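Kinetochore protein Mis16 (Schizosaccharomyces japonicus, PDB 4XYH) recognises histone H4 and the CENP-A chaperone Scm3 independently of each other, and as a WD-repeat kinetochore protein probably supports CENP-A delivery to centromeres. Local coordinates at residues 126-131 with 159-164; 173-178 with 217-222; 57-62 with 137-142. All coordinates share one frame; numbering follows the deposited sequence.

Contact 1. Residues 126-131 with 159-164; sequences QKIHHE and FDLNLY
Ile-128 and Phe-159 face each other with their CA atoms 8.9 Å apart, and Gln-126 and Tyr-164 with theirs at 9.6 Å, spacings at which the two backbones meet through side chains and not through backbone bonds. Ile-128 sends its two branches to different partners. CG2 rests against Phe-159 CD2, whereas CG1 sits beside the backbone N, anti to the carbonyl carbon (chi1 -51°), and the CD1 beyond it presses tightly on Leu-161 CD2 at 3.5 Å and also reaches Tyr-164 CE1 at 3.8 Å. Further along, the rings of His-130 and Phe-159 meet rim to rim, CD2 against CZ at 3.6 Å, and His-129 O lies at the Phe-159 edge. His-130 ND1 is bonded to Gly-132 O and NE2 to Thr-149 OG1. At the other end, extended Gln-126 gives a 2.6 Å hydrogen bond from NE2 to Tyr-164 O, somewhat bent at 140°, and NE2 also bonds Gln-167 O; a water beside OE1 lies near Leu-161 O. The contact thus joins two neighbouring blades of a WD40 beta-propeller: strand 123-130, flanked by 87-97 and 169-170, packs against the end of strand 156-160 and the 3-10 turn after it.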
loop_
_atom_site.group_PDB
_atom_site.type_symbol
_atom_site.label_atom_id
_atom_site.label_comp_id
_atom_site.label_asym_id
_atom_site.label_seq_id
_atom_site.Cartn_x
_atom_site.Cartn_y
_atom_site.Cartn_z
ATOM N N GLN A 126 -1.242 0.379 -20.942
ATOM C CA GLN A 126 -2.701 0.313 -21.008
ATOM C C GLN A 126 -3.345 1.297 -20.038
ATOM O O GLN A 126 -2.909 1.447 -18.886
ATOM C CB GLN A 126 -3.204 -1.108 -20.734
ATOM C CG GLN A 126 -4.627 -1.314 -21.209
ATOM C CD GLN A 126 -5.098 -2.765 -21.151
ATOM O OE1 GLN A 126 -5.123 -3.381 -20.088
ATOM N NE2 GLN A 126 -5.487 -3.311 -22.301
ATOM N N LYS A 127 -4.376 1.982 -20.518
ATOM C CA LYS A 127 -5.116 2.926 -19.696
ATOM C C LYS A 127 -6.575 2.580 -19.821
ATOM O O LYS A 127 -7.092 2.429 -20.934
ATOM C CB LYS A 127 -4.865 4.374 -20.129
ATOM C CG LYS A 127 -3.389 4.709 -20.213
ATOM C CD LYS A 127 -3.112 6.195 -20.104
ATOM C CE LYS A 127 -3.482 6.919 -21.369
ATOM N NZ LYS A 127 -3.469 8.402 -21.141
ATOM N N ILE A 128 -7.241 2.440 -18.686
ATOM C CA ILE A 128 -8.647 2.087 -18.703
ATOM C C ILE A 128 -9.449 3.171 -18.012
ATOM O O ILE A 128 -9.094 3.584 -16.914
ATOM C CB ILE A 128 -8.896 0.733 -18.010
ATOM C CG1 ILE A 128 -7.944 -0.330 -18.570
ATOM C CG2 ILE A 128 -10.361 0.341 -18.150
ATOM C CD1 ILE A 128 -7.585 -1.426 -17.589
ATOM N N HIS A 129 -10.534 3.621 -18.644
ATOM C CA HIS A 129 -11.397 4.638 -18.033
ATOM C C HIS A 129 -11.833 4.225 -16.632
ATOM O O HIS A 129 -12.282 3.093 -16.410
ATOM C CB HIS A 129 -12.625 4.929 -18.901
ATOM C CG HIS A 129 -12.310 5.737 -20.124
ATOM N ND1 HIS A 129 -13.239 6.535 -20.756
ATOM C CD2 HIS A 129 -11.156 5.880 -20.822
ATOM C CE1 HIS A 129 -12.668 7.142 -21.783
ATOM N NE2 HIS A 129 -11.407 6.757 -21.847
ATOM N N HIS A 130 -11.681 5.170 -15.707
ATOM C CA HIS A 130 -11.989 4.996 -14.294
ATOM C C HIS A 130 -12.794 6.194 -13.772
ATOM O O HIS A 130 -12.491 7.342 -14.108
ATOM C CB HIS A 130 -10.690 4.832 -13.495
ATOM C CG HIS A 130 -10.904 4.483 -12.055
ATOM N ND1 HIS A 130 -11.112 5.445 -11.083
ATOM C CD2 HIS A 130 -10.939 3.289 -11.421
ATOM C CE1 HIS A 130 -11.266 4.848 -9.915
ATOM N NE2 HIS A 130 -11.169 3.540 -10.085
ATOM N N GLU A 131 -13.819 5.923 -12.967
ATOM C CA GLU A 131 -14.656 6.976 -12.368
ATOM C C GLU A 131 -14.061 7.557 -11.086
ATOM O O GLU A 131 -13.997 6.891 -10.056
ATOM C CB GLU A 131 -16.064 6.450 -12.059
ATOM C CG GLU A 131 -16.803 5.927 -13.269
ATOM C CD GLU A 131 -18.307 5.770 -13.036
ATOM O OE1 GLU A 131 -18.752 5.633 -11.867
ATOM O OE2 GLU A 131 -19.050 5.781 -14.042
ATOM N N PHE A 159 -12.471 -4.642 -12.587
ATOM C CA PHE A 159 -12.020 -4.662 -13.975
ATOM C C PHE A 159 -11.506 -6.054 -14.298
ATOM O O PHE A 159 -10.791 -6.644 -13.491
ATOM C CB PHE A 159 -10.904 -3.639 -14.214
ATOM C CG PHE A 159 -11.291 -2.212 -13.922
ATOM C CD1 PHE A 159 -11.364 -1.748 -12.611
ATOM C CD2 PHE A 159 -11.545 -1.315 -14.960
ATOM C CE1 PHE A 159 -11.696 -0.424 -12.344
ATOM C CE2 PHE A 159 -11.879 0.006 -14.694
ATOM C CZ PHE A 159 -11.948 0.450 -13.380
ATOM N N ASP A 160 -11.870 -6.592 -15.459
ATOM C CA ASP A 160 -11.315 -7.866 -15.922
ATOM C C ASP A 160 -10.401 -7.624 -17.133
ATOM O O ASP A 160 -10.903 -7.419 -18.239
ATOM C CB ASP A 160 -12.454 -8.833 -16.278
ATOM C CG ASP A 160 -11.957 -10.211 -16.692
ATOM O OD1 ASP A 160 -10.729 -10.428 -16.851
ATOM O OD2 ASP A 160 -12.810 -11.100 -16.860
ATOM N N LEU A 161 -9.081 -7.635 -16.922
ATOM C CA LEU A 161 -8.132 -7.225 -17.964
ATOM C C LEU A 161 -8.150 -8.180 -19.158
ATOM O O LEU A 161 -7.765 -7.827 -20.272
ATOM C CB LEU A 161 -6.710 -7.116 -17.397
ATOM C CG LEU A 161 -6.507 -6.078 -16.273
ATOM C CD1 LEU A 161 -5.031 -5.889 -15.861
ATOM C CD2 LEU A 161 -7.140 -4.764 -16.640
ATOM N N ASN A 162 -8.624 -9.388 -18.913
ATOM C CA ASN A 162 -8.703 -10.406 -19.939
ATOM C C ASN A 162 -9.695 -10.107 -21.066
ATOM O O ASN A 162 -9.668 -10.756 -22.104
ATOM C CB ASN A 162 -9.053 -11.752 -19.286
ATOM C CG ASN A 162 -8.962 -12.893 -20.258
ATOM O OD1 ASN A 162 -7.945 -13.066 -20.933
ATOM N ND2 ASN A 162 -10.034 -13.674 -20.353
ATOM N N LEU A 163 -10.593 -9.159 -20.844
ATOM C CA LEU A 163 -11.589 -8.798 -21.849
ATOM C C LEU A 163 -11.037 -7.782 -22.848
ATOM O O LEU A 163 -11.712 -7.415 -23.788
ATOM C CB LEU A 163 -12.848 -8.215 -21.192
ATOM C CG LEU A 163 -13.628 -9.084 -20.197
ATOM C CD1 LEU A 163 -14.828 -8.310 -19.638
ATOM C CD2 LEU A 163 -14.096 -10.343 -20.901
ATOM N N TYR A 164 -9.820 -7.303 -22.625
ATOM C CA TYR A 164 -9.242 -6.281 -23.484
ATOM C C TYR A 164 -7.723 -6.247 -23.366
ATOM O O TYR A 164 -7.139 -5.235 -22.982
ATOM C CB TYR A 164 -9.849 -4.899 -23.173
ATOM C CG TYR A 164 -10.223 -4.630 -21.719
ATOM C CD1 TYR A 164 -9.261 -4.274 -20.785
ATOM C CD2 TYR A 164 -11.548 -4.709 -21.295
ATOM C CE1 TYR A 164 -9.602 -4.024 -19.468
ATOM C CE2 TYR A 164 -11.909 -4.454 -19.986
ATOM C CZ TYR A 164 -10.928 -4.114 -19.075
ATOM O OH TYR A 164 -11.257 -3.856 -17.770
HETATM O O HOH W 1 -5.181 -5.945 -20.390
#

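Contact 2. Residues 173-178 with 217-222; sequences GHQACL and LSLEKS
His-174 turns the rim of its imidazole to Ser-222, whose OG lies near the ring plane 3.1 Å from CD2, while the Tyr-157 ring meets the same imidazole at an oblique angle. The other flat group here, the amide of Gln-175, is gripped at both ends. Its OE1 takes the hydroxyl of Tyr-164 and the backbone N of Asp-160; its NE2 bonds Gly-173 O at 2.8 Å, with the donor tilted 28° from the carbonyl plane. A bend at chi2 (61°) folds the chain back far enough for that local bond. With each end of the amide engaged by partners of the matching kind, its rotation is fixed. The Leu-219 side chain lies alongside, pointing the same way, with CD2 near NE2. Nearer the backbone, the Gln-175 and Leu-217 side chains cross at about a right angle, CB to CB 3.9 Å.

No direct hydrogen bond spans the two segments; the polar links pass through water. One molecule accepts from Gln-175 NE2 and donates to His-174 O and to Ser-218 O, the last at 2.9 Å; another accepts from Ser-218 N and sits 2.7 Å from Gln-175 O, close to Lys-221 O as well. Gln-175 O also receives a CA-H...O contact from Ser-222 CA at 3.2 Å. The loop itself is shaped by an ST turn, in which Ser-218 OG accepts from Glu-220 N.

A classic beta bulge, in which Gln-175 and Ala-176 share Ile-158 as their partner on antiparallel strand 156-160, marks the start of strand 176-178. On its other flank that strand pairs in parallel with 223-225, into which the loop 217-222, arriving from strand 207-211 of the next blade, directly leads.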
loop_
_atom_site.group_PDB
_atom_site.type_symbol
_atom_site.label_atom_id
_atom_site.label_comp_id
_atom_site.label_asym_id
_atom_site.label_seq_id
_atom_site.Cartn_x
_atom_site.Cartn_y
_atom_site.Cartn_z
ATOM N N GLY A 173 -14.426 1.104 -19.544
ATOM C CA GLY A 173 -14.330 1.264 -18.104
ATOM C C GLY A 173 -14.546 -0.049 -17.382
ATOM O O GLY A 173 -14.183 -1.120 -17.897
ATOM N N HIS A 174 -15.167 0.026 -16.204
ATOM C CA HIS A 174 -15.237 -1.112 -15.272
ATOM C C HIS A 174 -16.334 -2.098 -15.639
ATOM O O HIS A 174 -17.313 -1.730 -16.289
ATOM C CB HIS A 174 -15.492 -0.597 -13.862
ATOM C CG HIS A 174 -16.685 0.297 -13.793
ATOM N ND1 HIS A 174 -16.596 1.666 -13.947
ATOM C CD2 HIS A 174 -18.004 0.014 -13.674
ATOM C CE1 HIS A 174 -17.810 2.188 -13.889
ATOM N NE2 HIS A 174 -18.684 1.206 -13.738
ATOM N N GLN A 175 -16.197 -3.330 -15.163
ATOM C CA GLN A 175 -17.166 -4.386 -15.424
ATOM C C GLN A 175 -18.178 -4.583 -14.281
ATOM O O GLN A 175 -19.253 -5.145 -14.484
ATOM C CB GLN A 175 -16.428 -5.703 -15.692
ATOM C CG GLN A 175 -15.856 -5.802 -17.099
ATOM C CD GLN A 175 -14.826 -4.703 -17.413
ATOM O OE1 GLN A 175 -13.680 -4.757 -16.954
ATOM N NE2 GLN A 175 -15.243 -3.700 -18.180
ATOM N N ALA A 176 -17.830 -4.137 -13.076
ATOM C CA ALA A 176 -18.761 -4.176 -11.942
ATOM C C ALA A 176 -18.545 -2.955 -11.070
ATOM O O ALA A 176 -17.451 -2.408 -11.016
ATOM C CB ALA A 176 -18.591 -5.440 -11.116
ATOM N N CYS A 177 -19.605 -2.523 -10.397
ATOM C CA CYS A 177 -19.528 -1.436 -9.439
ATOM C C CYS A 177 -20.007 -1.919 -8.079
ATOM O O CYS A 177 -21.120 -2.427 -7.971
ATOM C CB CYS A 177 -20.363 -0.247 -9.899
ATOM S SG CYS A 177 -20.351 1.101 -8.710
ATOM N N LEU A 178 -19.159 -1.783 -7.058
ATOM C CA LEU A 178 -19.519 -2.167 -5.690
ATOM C C LEU A 178 -20.192 -0.991 -4.995
ATOM O O LEU A 178 -19.525 -0.009 -4.661
ATOM C CB LEU A 178 -18.290 -2.598 -4.909
ATOM C CG LEU A 178 -17.344 -3.500 -5.706
ATOM C CD1 LEU A 178 -16.073 -3.707 -4.921
ATOM C CD2 LEU A 178 -17.995 -4.839 -6.014
ATOM N N LEU A 217 -18.765 -11.222 -15.887
ATOM C CA LEU A 217 -18.357 -9.886 -16.285
ATOM C C LEU A 217 -18.276 -9.847 -17.799
ATOM O O LEU A 217 -17.859 -10.817 -18.414
ATOM C CB LEU A 217 -17.013 -9.520 -15.644
ATOM C CG LEU A 217 -16.934 -9.810 -14.137
ATOM C CD1 LEU A 217 -15.528 -9.577 -13.594
ATOM C CD2 LEU A 217 -17.951 -8.965 -13.382
ATOM N N SER A 218 -18.692 -8.739 -18.402
ATOM C CA SER A 218 -18.588 -8.596 -19.851
ATOM C C SER A 218 -18.569 -7.137 -20.249
ATOM O O SER A 218 -18.864 -6.254 -19.436
ATOM C CB SER A 218 -19.746 -9.305 -20.557
ATOM O OG SER A 218 -20.851 -8.430 -20.682
ATOM N N LEU A 219 -18.236 -6.885 -21.511
ATOM C CA LEU A 219 -18.157 -5.524 -22.024
ATOM C C LEU A 219 -19.526 -4.959 -22.374
ATOM O O LEU A 219 -19.661 -3.779 -22.722
ATOM C CB LEU A 219 -17.258 -5.474 -23.259
ATOM C CG LEU A 219 -15.812 -5.883 -23.054
ATOM C CD1 LEU A 219 -15.031 -5.742 -24.380
ATOM C CD2 LEU A 219 -15.201 -5.039 -21.940
ATOM N N GLU A 220 -20.540 -5.805 -22.300
ATOM C CA GLU A 220 -21.898 -5.362 -22.591
ATOM C C GLU A 220 -22.343 -4.221 -21.674
ATOM O O GLU A 220 -22.982 -3.267 -22.128
ATOM C CB GLU A 220 -22.865 -6.534 -22.476
ATOM C CG GLU A 220 -24.319 -6.166 -22.737
ATOM C CD GLU A 220 -25.251 -7.290 -22.343
ATOM O OE1 GLU A 220 -24.759 -8.433 -22.149
ATOM O OE2 GLU A 220 -26.465 -7.025 -22.217
ATOM N N LYS A 221 -21.977 -4.319 -20.394
ATOM C CA LYS A 221 -22.358 -3.343 -19.367
ATOM C C LYS A 221 -21.728 -3.685 -18.010
ATOM O O LYS A 221 -21.276 -4.816 -17.785
ATOM C CB LYS A 221 -23.881 -3.291 -19.203
ATOM C CG LYS A 221 -24.460 -4.513 -18.490
ATOM C CD LYS A 221 -25.979 -4.390 -18.343
ATOM C CE LYS A 221 -26.540 -5.354 -17.293
ATOM N NZ LYS A 221 -26.240 -4.945 -15.873
ATOM N N SER A 222 -21.718 -2.714 -17.102
ATOM C CA SER A 222 -21.280 -2.968 -15.732
ATOM C C SER A 222 -22.425 -3.540 -14.908
ATOM O O SER A 222 -23.560 -3.109 -15.052
ATOM C CB SER A 222 -20.772 -1.682 -15.081
ATOM O OG SER A 222 -20.419 -1.923 -13.728
HETATM O O HOH W 2 -18.177 -3.439 -18.971
HETATM O O HOH W 3 -19.999 -6.614 -16.637
#

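Contact 3. Residues 57-62 with 137-142; sequences EWFPGS and ARFMPQ
Glu-57 swings CG opposite its backbone N (chi1 -160°) and stays extended, which carries its carboxylate across to Phe-139, whose own CG sits between backbone N and carbonyl carbon (chi1 65°), a setting that lays the ring against residues 57-60. The syn lone pair of Glu-57 OE1 accepts from Phe-139 N at 3.1 Å, with an angle of 154° at the hydrogen. OE2 is bound by a water at 2.7 Å, which also donates to Phe-139 O and lies over the centre of one face of the Phe-139 ring. Around that ring, Trp-58 O meets the edge at CE2, Pro-60 CD approaches CZ at 3.5 Å, and Phe-59 lies nearly parallel but slid aside, the centroids 5.5 Å apart. An alanine at Glu-57 is likely to leave Phe-139 N without its acceptor and the water without one of its two anchors. Strands 56-58 and 136-140 are inner strands of adjacent propeller blades, and the carboxylate is one of the side-chain links between them. Arg-138 is salt-bridged to Asp-387; its NE stays 4.4 Å from Glu-57 OE2, too far for a salt bridge, and the oxygen lies well out of the guanidinium plane with no N-H pointing at it. That nearby positive charge, together with the N-H and water donors, would probably favour the ionised carboxylate.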
loop_
_atom_site.group_PDB
_atom_site.type_symbol
_atom_site.label_atom_id
_atom_site.label_comp_id
_atom_site.label_asym_id
_atom_site.label_seq_id
_atom_site.Cartn_x
_atom_site.Cartn_y
_atom_site.Cartn_z
ATOM N N GLU A 57 1.276 -1.113 -7.322
ATOM C CA GLU A 57 1.389 -2.520 -6.973
ATOM C C GLU A 57 2.132 -3.222 -8.097
ATOM O O GLU A 57 1.838 -2.987 -9.274
ATOM C CB GLU A 57 0.012 -3.157 -6.748
ATOM C CG GLU A 57 0.065 -4.449 -5.934
ATOM C CD GLU A 57 -1.287 -5.149 -5.809
ATOM O OE1 GLU A 57 -2.190 -4.833 -6.604
ATOM O OE2 GLU A 57 -1.450 -6.029 -4.925
ATOM N N TRP A 58 3.113 -4.053 -7.733
ATOM C CA TRP A 58 3.814 -4.904 -8.702
ATOM C C TRP A 58 2.957 -6.098 -9.084
ATOM O O TRP A 58 2.406 -6.764 -8.207
ATOM C CB TRP A 58 5.136 -5.439 -8.141
ATOM C CG TRP A 58 6.184 -4.433 -7.911
ATOM C CD1 TRP A 58 6.441 -3.776 -6.749
ATOM C CD2 TRP A 58 7.141 -3.971 -8.857
ATOM N NE1 TRP A 58 7.507 -2.925 -6.911
ATOM C CE2 TRP A 58 7.950 -3.021 -8.203
ATOM C CE3 TRP A 58 7.394 -4.264 -10.200
ATOM C CZ2 TRP A 58 8.998 -2.365 -8.839
ATOM C CZ3 TRP A 58 8.431 -3.610 -10.832
ATOM C CH2 TRP A 58 9.223 -2.671 -10.151
ATOM N N PHE A 59 2.863 -6.384 -10.379
ATOM C CA PHE A 59 2.275 -7.636 -10.821
ATOM C C PHE A 59 3.286 -8.782 -10.671
ATOM O O PHE A 59 4.495 -8.595 -10.882
ATOM C CB PHE A 59 1.827 -7.552 -12.278
ATOM C CG PHE A 59 0.546 -6.794 -12.498
ATOM C CD1 PHE A 59 -0.675 -7.414 -12.323
ATOM C CD2 PHE A 59 0.571 -5.463 -12.916
ATOM C CE1 PHE A 59 -1.867 -6.726 -12.556
ATOM C CE2 PHE A 59 -0.612 -4.768 -13.152
ATOM C CZ PHE A 59 -1.837 -5.405 -12.972
ATOM N N PRO A 60 2.801 -9.976 -10.311
ATOM C CA PRO A 60 3.684 -11.151 -10.304
ATOM C C PRO A 60 4.127 -11.513 -11.720
ATOM O O PRO A 60 3.340 -11.351 -12.667
ATOM C CB PRO A 60 2.801 -12.266 -9.712
ATOM C CG PRO A 60 1.644 -11.583 -9.113
ATOM C CD PRO A 60 1.435 -10.316 -9.891
ATOM N N GLY A 61 5.360 -11.984 -11.875
ATOM C CA GLY A 61 5.806 -12.496 -13.163
ATOM C C GLY A 61 6.729 -11.579 -13.940
ATOM O O GLY A 61 6.848 -10.404 -13.619
ATOM N N SER A 62 7.386 -12.127 -14.963
ATOM C CA SER A 62 8.273 -11.353 -15.830
ATOM C C SER A 62 8.418 -12.003 -17.202
ATOM O O SER A 62 8.181 -13.197 -17.355
ATOM C CB SER A 62 9.654 -11.196 -15.191
ATOM O OG SER A 62 10.232 -12.459 -14.927
ATOM N N ALA A 137 -5.776 0.554 -5.935
ATOM C CA ALA A 137 -5.999 -0.491 -6.932
ATOM C C ALA A 137 -5.217 -1.749 -6.565
ATOM O O ALA A 137 -3.991 -1.714 -6.421
ATOM C CB ALA A 137 -5.607 0.004 -8.315
ATOM N N ARG A 138 -5.927 -2.866 -6.430
ATOM C CA ARG A 138 -5.306 -4.137 -6.055
ATOM C C ARG A 138 -5.774 -5.300 -6.950
ATOM O O ARG A 138 -6.976 -5.441 -7.202
ATOM C CB ARG A 138 -5.625 -4.443 -4.587
ATOM C CG ARG A 138 -5.043 -3.429 -3.582
ATOM C CD ARG A 138 -3.511 -3.524 -3.533
ATOM N NE ARG A 138 -2.879 -2.617 -2.576
ATOM C CZ ARG A 138 -2.328 -1.447 -2.898
ATOM N NH1 ARG A 138 -2.349 -1.020 -4.157
ATOM N NH2 ARG A 138 -1.750 -0.696 -1.959
ATOM N N PHE A 139 -4.848 -6.147 -7.404
ATOM C CA PHE A 139 -5.217 -7.262 -8.281
ATOM C C PHE A 139 -5.626 -8.483 -7.426
ATOM O O PHE A 139 -5.107 -8.689 -6.340
ATOM C CB PHE A 139 -4.065 -7.615 -9.247
ATOM C CG PHE A 139 -2.812 -8.138 -8.562
ATOM C CD1 PHE A 139 -2.755 -9.439 -8.066
ATOM C CD2 PHE A 139 -1.686 -7.327 -8.424
ATOM C CE1 PHE A 139 -1.607 -9.918 -7.413
ATOM C CE2 PHE A 139 -0.529 -7.800 -7.787
ATOM C CZ PHE A 139 -0.491 -9.098 -7.280
ATOM N N MET A 140 -6.582 -9.275 -7.893
ATOM C CA MET A 140 -6.983 -10.467 -7.137
ATOM C C MET A 140 -5.805 -11.455 -7.136
ATOM O O MET A 140 -5.278 -11.763 -8.198
ATOM C CB MET A 140 -8.227 -11.085 -7.755
ATOM C CG MET A 140 -8.845 -12.171 -6.920
ATOM S SD MET A 140 -10.383 -12.737 -7.632
ATOM C CE MET A 140 -9.768 -13.797 -8.948
ATOM N N PRO A 141 -5.332 -11.887 -5.949
ATOM C CA PRO A 141 -4.125 -12.732 -5.931
ATOM C C PRO A 141 -4.282 -14.073 -6.661
ATOM O O PRO A 141 -3.303 -14.537 -7.225
ATOM C CB PRO A 141 -3.851 -12.954 -4.430
ATOM C CG PRO A 141 -5.031 -12.443 -3.702
ATOM C CD PRO A 141 -5.694 -11.421 -4.605
ATOM N N GLN A 142 -5.474 -14.654 -6.683
ATOM C CA GLN A 142 -5.706 -15.935 -7.374
ATOM C C GLN A 142 -5.829 -15.781 -8.887
ATOM O O GLN A 142 -5.844 -16.765 -9.615
ATOM C CB GLN A 142 -6.972 -16.613 -6.833
ATOM C CG GLN A 142 -6.938 -16.923 -5.339
ATOM C CD GLN A 142 -7.497 -15.785 -4.482
ATOM O OE1 GLN A 142 -7.686 -14.650 -4.951
ATOM N NE2 GLN A 142 -7.790 -16.098 -3.226
HETATM O O HOH W 4 -3.516 -7.682 -4.260
#

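From the N terminus, contact 3 opens first, on strand 56-58, and closes a loop of 74 intervening residues at strand 136-140. Before it closes, contact 1 has opened on strand 123-130, to close at the end of 156-160, so the two cross and both tie the same pair of blades, one near the propeller's centre and one farther out. Contact 2 follows both in series, tying the start of strand 176-178 to the loop that leads into 223-225 after an excursion through the next blade; no contact nests inside another. Contacts 1 and 2 touch through Gln-175 and His-174, while contact 3 touches neither, though its nearest atoms come within about 4 Å of contact 1.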